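Local coordinates for porin (Acinetobacter baumannii AB307-0294, PDB 5DL7), which probably forms a channel across the outer membrane, as a beta-barrel porin of the OprD family with a putative role in vanillate trafficking, at residues 61-67 / 114-118; 53-59 / 70-76; 209-215 / 227-233. All blocks are in the same frame, centred on the assembly; numbering follows the deposited sequence.

Contact 1 of 3, residues 61-67 / 114-118; sequences YTEGTVG and KAKFR
Gly67 and Lys116 pair backbone to backbone through two hydrogen bonds: Gly67 N donates to Lys116 O at 2.9 Å, nearly straight at 166°, and Lys116 N returns a bond to Gly67 O at 2.8 Å. The same Gly67 O also takes a CA-H...O contact from Ala115 CA. Two residues further on, the regular ladder gives way to water: a single molecule donates to Thr65 O (2.6 Å) and accepts from Arg118 N (2.8 Å), bridging the two segments just beyond the end of strand 105-117.

Around this pair the aromatic ring of Tyr61 stands between two lysines. Lys114 crosses it at about a right angle, its CE lying over one face at 4.0 Å from the Tyr61 centroid, while CB of Lys116 sits over the opposite face at 3.7 Å from that centroid. CB touches the CD1 and CE1 side, and the bent chain of Lys116 then carries CD and CE to the CE2 and CD2 side of the ring. Lys114 CG lies between backbone N and carbonyl carbon (chi1 64°), and from there the extended chain carries NZ to an off-centre cation-pi position. The ammonium's main partners are nevertheless Asp71, by a salt bridge, and Ser59 O, whereas Tyr61 OH is hydrogen-bonded to Glu121 on the next strand.

Gly67 suits its place because a CB there would strike Thr62 O. At the loop end Thr65 and Phe117 lie side by side, with CG2 of Thr65 at the ring edge, 3.6 Å from Phe117 CE1.

Long aliphatic lysine stems thus supply apolar cover for a tyrosine. This end of the barrel strands is joined by a backbone pair and lysine-aromatic packing, the charge of Lys114, held near the ring, being probably offset by Asp71.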
# COMPACT_ATOMS: atom_id res chain seq x y z
N TYR A 61 -15.94 -7.85 22.64
CA TYR A 61 -16.06 -9.27 22.86
C TYR A 61 -17.05 -9.63 23.88
O TYR A 61 -17.20 -8.92 24.91
CB TYR A 61 -14.60 -9.78 23.14
CG TYR A 61 -13.70 -9.84 22.01
CD1 TYR A 61 -13.69 -10.99 21.17
CD2 TYR A 61 -12.79 -8.82 21.71
CE1 TYR A 61 -12.84 -11.11 20.16
CE2 TYR A 61 -11.90 -8.94 20.70
CZ TYR A 61 -11.88 -10.12 19.91
OH TYR A 61 -11.00 -10.21 18.90
N THR A 62 -17.79 -10.73 23.69
CA THR A 62 -18.68 -11.24 24.67
C THR A 62 -17.88 -11.65 26.00
O THR A 62 -16.69 -11.93 25.97
CB THR A 62 -19.68 -12.43 24.23
OG1 THR A 62 -18.94 -13.48 23.65
CG2 THR A 62 -20.63 -12.09 23.10
N GLU A 63 -18.58 -11.65 27.15
CA GLU A 63 -17.89 -12.01 28.41
C GLU A 63 -17.86 -13.49 28.34
O GLU A 63 -18.75 -14.08 27.78
CB GLU A 63 -18.64 -11.53 29.69
CG GLU A 63 -19.04 -10.04 29.77
CD GLU A 63 -17.95 -8.95 29.51
OE1 GLU A 63 -16.88 -9.13 28.87
OE2 GLU A 63 -18.22 -7.79 29.88
N GLY A 64 -16.85 -14.10 28.93
CA GLY A 64 -16.78 -15.57 29.00
C GLY A 64 -15.30 -15.81 29.03
O GLY A 64 -14.54 -14.87 28.72
N THR A 65 -14.86 -17.02 29.39
CA THR A 65 -13.41 -17.40 29.23
C THR A 65 -12.92 -17.20 27.81
O THR A 65 -11.83 -16.67 27.56
CB THR A 65 -13.21 -18.82 29.70
OG1 THR A 65 -13.62 -18.82 31.06
CG2 THR A 65 -11.79 -19.21 29.65
N VAL A 66 -13.76 -17.62 26.88
CA VAL A 66 -13.63 -17.24 25.48
C VAL A 66 -14.72 -16.22 25.10
O VAL A 66 -15.89 -16.52 25.33
CB VAL A 66 -13.76 -18.42 24.56
CG1 VAL A 66 -13.53 -17.93 23.17
CG2 VAL A 66 -12.73 -19.43 24.89
N GLY A 67 -14.33 -15.09 24.51
CA GLY A 67 -15.26 -14.07 24.11
C GLY A 67 -15.38 -14.13 22.59
O GLY A 67 -14.44 -14.55 21.89
N LYS A 114 -14.79 -13.33 15.21
CA LYS A 114 -13.59 -13.29 16.07
C LYS A 114 -13.86 -13.84 17.39
O LYS A 114 -14.96 -13.84 17.95
CB LYS A 114 -13.01 -11.85 16.10
CG LYS A 114 -13.91 -10.87 16.69
CD LYS A 114 -13.33 -9.43 16.49
CE LYS A 114 -14.24 -8.60 17.41
NZ LYS A 114 -13.87 -7.19 17.11
N ALA A 115 -12.80 -14.45 17.96
CA ALA A 115 -12.81 -15.02 19.27
C ALA A 115 -11.52 -14.69 20.06
O ALA A 115 -10.47 -14.62 19.46
CB ALA A 115 -12.88 -16.55 19.19
N LYS A 116 -11.67 -14.48 21.37
CA LYS A 116 -10.58 -14.09 22.20
C LYS A 116 -10.50 -14.91 23.47
O LYS A 116 -11.49 -15.14 24.09
CB LYS A 116 -10.78 -12.64 22.53
CG LYS A 116 -9.66 -12.12 23.39
CD LYS A 116 -9.53 -10.66 23.20
CE LYS A 116 -10.10 -9.94 24.35
NZ LYS A 116 -9.12 -8.83 24.47
N PHE A 117 -9.30 -15.35 23.76
CA PHE A 117 -8.93 -16.01 24.99
C PHE A 117 -7.70 -15.31 25.56
O PHE A 117 -6.69 -15.27 24.91
CB PHE A 117 -8.56 -17.50 24.70
CG PHE A 117 -8.09 -18.25 25.91
CD1 PHE A 117 -8.94 -18.44 26.95
CD2 PHE A 117 -6.79 -18.76 25.98
CE1 PHE A 117 -8.57 -19.10 28.12
CE2 PHE A 117 -6.40 -19.47 27.13
CZ PHE A 117 -7.27 -19.59 28.20
N ARG A 118 -7.80 -14.78 26.79
CA ARG A 118 -6.77 -13.86 27.24
C ARG A 118 -6.34 -12.83 26.25
O ARG A 118 -7.19 -12.06 25.76
CB ARG A 118 -5.64 -14.69 27.74
CG ARG A 118 -6.05 -15.58 28.88
CD ARG A 118 -5.03 -16.66 29.15
NE ARG A 118 -3.77 -16.06 29.62
CZ ARG A 118 -3.47 -15.81 30.90
NH1 ARG A 118 -4.29 -16.09 31.91
NH2 ARG A 118 -2.29 -15.29 31.19
O HOH W 1 -9.99 -15.10 28.52

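Contact 2 of 3, residues 53-59 / 70-76; sequences LIFKGQS and VDVLAMA
Leu73 and Ile54 press together on one face of an antiparallel strand pair: Leu73 CD1 reaches Ile54 CG2 at 3.7 Å, the two side chains running side by side. Leucine can do this because its CG is anti to the backbone N (chi1 -179°), with chi2 turning CD1 toward the neighbouring strand, where it also meets CB of Lys56. Phe142 and Pro143 cover this region too, touching Ile54, Met75 and Leu73, which makes it the compact side of the hairpin. By contrast, the lysine tail of Lys56 is fully extended and leads away from the partner strand.

The face carrying Phe55, Gly57 and Val72 has its own close fit. Val72 CG1 meets the edge of the Phe55 ring, 3.7 Å from CE2, and the ring swings along the strand over Gly57, whose missing side chain avoids a clash with that same CE2. Toward Leu53 and Ala76 the same face offers fewer side-chain contacts between the strands: Ala74 CB meets Phe55 CB at 4.3 Å, and Leu53 lies exposed on the surface.

Three two-bond backbone pairs join the strands. Past the last of these, Ser59 substitutes its hydroxyl for a carbonyl: Val70 N donates to Ser59 OG at 3.0 Å and 172°, while Ser59 N binds Val70 O at 3.0 Å. Next to it, Asp71 OD1 lies against Gln58, 3.3 Å from CB, with the amide and carboxylate planes 78° apart; the acid's real partner is Lys114, through a salt bridge.

The chemistry is that of a transmembrane barrel hairpin, in which a regular backbone ladder pairs the polar groups between the strands and the Ser59 hydroxyl takes the place of a carbonyl at its end.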
# COMPACT_ATOMS: atom_id res chain seq x y z
N LEU A 53 -18.48 5.22 -0.37
CA LEU A 53 -18.83 5.06 1.07
C LEU A 53 -18.25 3.81 1.61
O LEU A 53 -18.31 2.74 1.01
CB LEU A 53 -20.40 4.92 1.26
CG LEU A 53 -21.11 6.11 0.86
CD1 LEU A 53 -22.61 5.73 0.80
CD2 LEU A 53 -20.96 7.35 1.81
N ILE A 54 -17.66 3.92 2.81
CA ILE A 54 -17.18 2.79 3.48
C ILE A 54 -17.59 2.81 4.98
O ILE A 54 -17.31 3.82 5.70
CB ILE A 54 -15.63 2.79 3.48
CG1 ILE A 54 -15.11 2.80 2.04
CG2 ILE A 54 -15.03 1.55 4.14
CD1 ILE A 54 -14.12 3.86 1.74
N PHE A 55 -18.18 1.68 5.45
CA PHE A 55 -18.58 1.51 6.83
C PHE A 55 -17.64 0.46 7.42
O PHE A 55 -17.56 -0.67 6.87
CB PHE A 55 -20.02 1.08 7.03
CG PHE A 55 -20.32 0.78 8.43
CD1 PHE A 55 -20.52 1.82 9.33
CD2 PHE A 55 -20.34 -0.45 8.85
CE1 PHE A 55 -20.78 1.51 10.70
CE2 PHE A 55 -20.55 -0.78 10.18
CZ PHE A 55 -20.80 0.18 11.08
N LYS A 56 -17.00 0.74 8.56
CA LYS A 56 -16.11 -0.24 9.23
C LYS A 56 -16.50 -0.33 10.62
O LYS A 56 -16.53 0.68 11.35
CB LYS A 56 -14.63 0.24 9.04
CG LYS A 56 -13.66 -0.67 9.75
CD LYS A 56 -12.21 -0.34 9.46
CE LYS A 56 -11.39 -1.32 10.29
NZ LYS A 56 -10.08 -1.54 9.58
N GLY A 57 -16.95 -1.50 11.05
CA GLY A 57 -17.55 -1.72 12.36
C GLY A 57 -16.68 -2.84 13.03
O GLY A 57 -16.36 -3.82 12.38
N GLN A 58 -16.33 -2.69 14.32
CA GLN A 58 -15.59 -3.73 15.04
C GLN A 58 -16.18 -3.87 16.40
O GLN A 58 -16.11 -2.87 17.09
CB GLN A 58 -14.04 -3.35 15.05
CG GLN A 58 -13.44 -2.96 13.76
CD GLN A 58 -12.03 -2.42 13.85
OE1 GLN A 58 -11.71 -1.37 13.34
NE2 GLN A 58 -11.16 -3.20 14.37
N SER A 59 -16.88 -4.98 16.75
CA SER A 59 -17.55 -5.13 17.98
C SER A 59 -16.45 -5.41 19.07
O SER A 59 -15.33 -5.63 18.77
CB SER A 59 -18.57 -6.22 18.05
OG SER A 59 -17.80 -7.42 18.04
N VAL A 70 -17.64 -9.75 16.20
CA VAL A 70 -17.82 -9.67 14.73
C VAL A 70 -17.32 -8.34 14.23
O VAL A 70 -17.48 -7.33 14.92
CB VAL A 70 -19.27 -9.98 14.41
CG1 VAL A 70 -20.22 -9.06 15.12
CG2 VAL A 70 -19.51 -9.78 12.91
N ASP A 71 -16.74 -8.28 13.07
CA ASP A 71 -16.31 -7.01 12.47
C ASP A 71 -16.98 -7.06 11.00
O ASP A 71 -17.28 -8.09 10.44
CB ASP A 71 -14.85 -6.88 12.19
CG ASP A 71 -13.90 -6.94 13.49
OD1 ASP A 71 -14.46 -6.58 14.54
OD2 ASP A 71 -12.65 -7.38 13.41
N VAL A 72 -17.22 -5.90 10.46
CA VAL A 72 -17.85 -5.78 9.17
C VAL A 72 -17.17 -4.63 8.40
O VAL A 72 -16.79 -3.57 8.99
CB VAL A 72 -19.28 -5.65 9.29
CG1 VAL A 72 -19.63 -4.39 9.97
CG2 VAL A 72 -20.04 -5.56 7.93
N LEU A 73 -17.02 -4.79 7.07
CA LEU A 73 -16.51 -3.70 6.25
C LEU A 73 -17.58 -3.63 5.05
O LEU A 73 -17.59 -4.56 4.31
CB LEU A 73 -15.21 -4.03 5.76
CG LEU A 73 -14.47 -3.04 4.90
CD1 LEU A 73 -14.19 -1.70 5.63
CD2 LEU A 73 -13.26 -3.67 4.30
N ALA A 74 -18.21 -2.56 4.81
CA ALA A 74 -19.20 -2.40 3.70
C ALA A 74 -18.77 -1.24 2.83
O ALA A 74 -18.42 -0.17 3.35
CB ALA A 74 -20.53 -2.19 4.27
N MET A 75 -18.81 -1.41 1.47
CA MET A 75 -18.20 -0.51 0.42
C MET A 75 -19.20 -0.32 -0.67
O MET A 75 -19.84 -1.29 -1.07
CB MET A 75 -16.97 -1.06 -0.09
CG MET A 75 -15.86 -1.24 0.94
SD MET A 75 -14.60 -2.41 0.63
CE MET A 75 -15.49 -3.94 1.19
N ALA A 76 -19.51 0.94 -1.02
CA ALA A 76 -20.35 1.25 -2.18
C ALA A 76 -19.63 2.35 -2.96
O ALA A 76 -19.43 3.42 -2.40
CB ALA A 76 -21.70 1.63 -1.75

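Contact 3 of 3, residues 209-215 / 227-233; sequences DYRLRAY and FLGFNGK
Tyr215 and Phe227 form one of three antiparallel hydrogen-bonded pairs here, with Arg213-Gly229 and Arg211-Asn231, and Lys233 N adds a bond to Asp209 O as the strands run at 171° to each other.

Asn231 receives the main side-chain bond. Its OD1 accepts from Arg211 NE at 2.8 Å and 162°, on a lone pair and in the guanidinium plane; a weak, bent bond from Arg211 NH2 joins it at 3.2 Å. A water donates to the same OD1 and accepts from Arg213 NE at 2.7 Å, so one amide oxygen ties both arginines together. Asn231 CG takes the position between backbone N and carbonyl carbon (chi1 67°), which swings the amide toward Arg211.

The two strands are a beta hairpin of the OprD-type barrel, with arginines on one face and mostly apolar groups on the other. Arg213's guanidinium lies between Arg211 NH2 on one face and Phe227 on the opposite one. The Phe227 ring extends over Gly229, where any CB would strike CZ. Phe227 CD2 also touches Tyr215 CD2 at 4.0 Å.

On the apolar face Leu212 CD2 rests 3.6 Å from Phe230 CB, and Ala214 CB meets Leu228 CD2. Gly232 CA lies over the face of the Tyr210 ring, 4.1 Å from its centroid, where a CB would clash with Tyr210 CD2, while Tyr210 OH is hydrogen-bonded to Gln234 OE1.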
# COMPACT_ATOMS: atom_id res chain seq x y z
N ASP A 209 12.21 3.16 21.55
CA ASP A 209 12.24 4.06 20.41
C ASP A 209 12.25 3.32 19.06
O ASP A 209 12.05 3.97 18.02
CB ASP A 209 13.46 4.87 20.49
CG ASP A 209 13.44 5.93 21.61
OD1 ASP A 209 12.37 6.36 22.14
OD2 ASP A 209 14.57 6.28 21.97
N TYR A 210 12.27 1.97 19.03
CA TYR A 210 12.44 1.19 17.87
C TYR A 210 11.48 0.03 17.88
O TYR A 210 11.09 -0.48 18.97
CB TYR A 210 13.80 0.67 17.65
CG TYR A 210 14.84 1.61 17.29
CD1 TYR A 210 15.38 2.47 18.23
CD2 TYR A 210 15.08 1.86 15.98
CE1 TYR A 210 16.30 3.48 17.83
CE2 TYR A 210 16.05 2.76 15.60
CZ TYR A 210 16.58 3.61 16.49
OH TYR A 210 17.47 4.60 16.14
N ARG A 211 11.07 -0.42 16.72
CA ARG A 211 10.23 -1.61 16.54
C ARG A 211 11.08 -2.50 15.69
O ARG A 211 11.55 -2.06 14.60
CB ARG A 211 8.94 -1.25 15.91
CG ARG A 211 8.06 -2.42 15.48
CD ARG A 211 6.69 -1.99 14.90
NE ARG A 211 6.85 -1.39 13.56
CZ ARG A 211 5.91 -1.35 12.60
NH1 ARG A 211 4.66 -1.67 12.97
NH2 ARG A 211 6.14 -0.75 11.43
N LEU A 212 11.11 -3.79 15.96
CA LEU A 212 11.89 -4.82 15.16
C LEU A 212 10.86 -5.86 14.69
O LEU A 212 9.97 -6.21 15.45
CB LEU A 212 12.88 -5.55 16.06
CG LEU A 212 13.84 -4.74 16.83
CD1 LEU A 212 14.83 -5.65 17.59
CD2 LEU A 212 14.59 -3.65 16.14
N ARG A 213 10.87 -6.32 13.42
CA ARG A 213 9.88 -7.14 12.85
C ARG A 213 10.61 -8.24 12.03
O ARG A 213 11.65 -8.01 11.37
CB ARG A 213 9.00 -6.37 11.93
CG ARG A 213 8.25 -5.23 12.65
CD ARG A 213 7.18 -4.66 11.79
NE ARG A 213 7.84 -3.90 10.72
CZ ARG A 213 7.24 -3.48 9.56
NH1 ARG A 213 5.98 -3.78 9.34
NH2 ARG A 213 7.84 -2.67 8.64
N ALA A 214 9.95 -9.41 12.01
CA ALA A 214 10.47 -10.59 11.28
C ALA A 214 9.22 -11.37 10.88
O ALA A 214 8.41 -11.72 11.69
CB ALA A 214 11.43 -11.41 12.06
N TYR A 215 9.18 -11.77 9.60
CA TYR A 215 8.09 -12.61 9.13
C TYR A 215 8.62 -13.57 8.05
O TYR A 215 9.59 -13.29 7.32
CB TYR A 215 6.95 -11.79 8.44
CG TYR A 215 6.27 -10.84 9.39
CD1 TYR A 215 5.26 -11.24 10.20
CD2 TYR A 215 6.76 -9.53 9.42
CE1 TYR A 215 4.75 -10.37 11.21
CE2 TYR A 215 6.23 -8.65 10.38
CZ TYR A 215 5.28 -9.09 11.22
OH TYR A 215 4.79 -8.16 12.13
N PHE A 227 11.15 -11.58 5.69
CA PHE A 227 11.32 -10.14 5.92
C PHE A 227 12.03 -9.96 7.26
O PHE A 227 11.61 -10.58 8.26
CB PHE A 227 9.94 -9.47 6.07
CG PHE A 227 9.99 -8.00 6.48
CD1 PHE A 227 10.28 -7.06 5.51
CD2 PHE A 227 9.93 -7.68 7.79
CE1 PHE A 227 10.34 -5.73 5.88
CE2 PHE A 227 9.97 -6.31 8.18
CZ PHE A 227 10.21 -5.38 7.23
N LEU A 228 12.95 -9.02 7.29
CA LEU A 228 13.47 -8.51 8.56
C LEU A 228 13.45 -7.00 8.46
O LEU A 228 13.78 -6.47 7.37
CB LEU A 228 14.96 -8.88 8.75
CG LEU A 228 15.16 -10.39 8.92
CD1 LEU A 228 16.73 -10.55 8.98
CD2 LEU A 228 14.57 -10.86 10.25
N GLY A 229 13.14 -6.33 9.52
CA GLY A 229 13.08 -4.83 9.43
C GLY A 229 13.11 -4.18 10.78
O GLY A 229 12.81 -4.82 11.80
N PHE A 230 13.41 -2.88 10.78
CA PHE A 230 13.23 -2.10 12.00
C PHE A 230 12.81 -0.72 11.60
O PHE A 230 13.05 -0.27 10.49
CB PHE A 230 14.45 -2.10 12.85
CG PHE A 230 15.64 -1.39 12.29
CD1 PHE A 230 15.77 -0.01 12.42
CD2 PHE A 230 16.62 -2.04 11.64
CE1 PHE A 230 16.85 0.66 11.87
CE2 PHE A 230 17.74 -1.38 11.10
CZ PHE A 230 17.88 -0.02 11.26
N ASN A 231 12.19 -0.05 12.54
CA ASN A 231 11.88 1.39 12.38
C ASN A 231 11.88 2.12 13.71
O ASN A 231 11.58 1.54 14.73
CB ASN A 231 10.55 1.56 11.64
CG ASN A 231 9.33 1.09 12.40
OD1 ASN A 231 9.06 -0.11 12.50
ND2 ASN A 231 8.54 2.06 12.96
N GLY A 232 12.31 3.37 13.70
CA GLY A 232 12.42 4.05 14.94
C GLY A 232 12.34 5.54 14.85
O GLY A 232 12.27 6.09 13.72
N LYS A 233 12.21 6.11 16.01
CA LYS A 233 12.20 7.57 16.18
C LYS A 233 12.91 7.80 17.49
O LYS A 233 12.38 7.48 18.58
CB LYS A 233 10.77 8.07 16.21
CG LYS A 233 10.75 9.58 16.55
CD LYS A 233 9.28 10.06 16.40
CE LYS A 233 9.05 11.48 16.89
NZ LYS A 233 7.57 11.66 17.10
O HOH W 2 10.02 -2.34 11.21

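In the fold
All three contacts pair neighbouring antiparallel strands of the barrel wall. Contacts 1 and 2 share strand 66-79, flanked by strand 46-58 in contact 2 and by strand 105-117 in contact 1; their centres are about 21 Å apart, and their segments alternate along the chain. They touch where Lys114 NZ meets Asp71 OD1 and Ser59 O, linking strand 105-117 to strand 66-79 and to the end region of strand 46-58. Contact 3 follows later, in the hairpin of strands 210-219 and 223-235, its centre about 30 Å from both others and its nearest atoms about 17 Å from contact 1 and 15 Å from contact 2. Such pairing builds the wall around the probable channel.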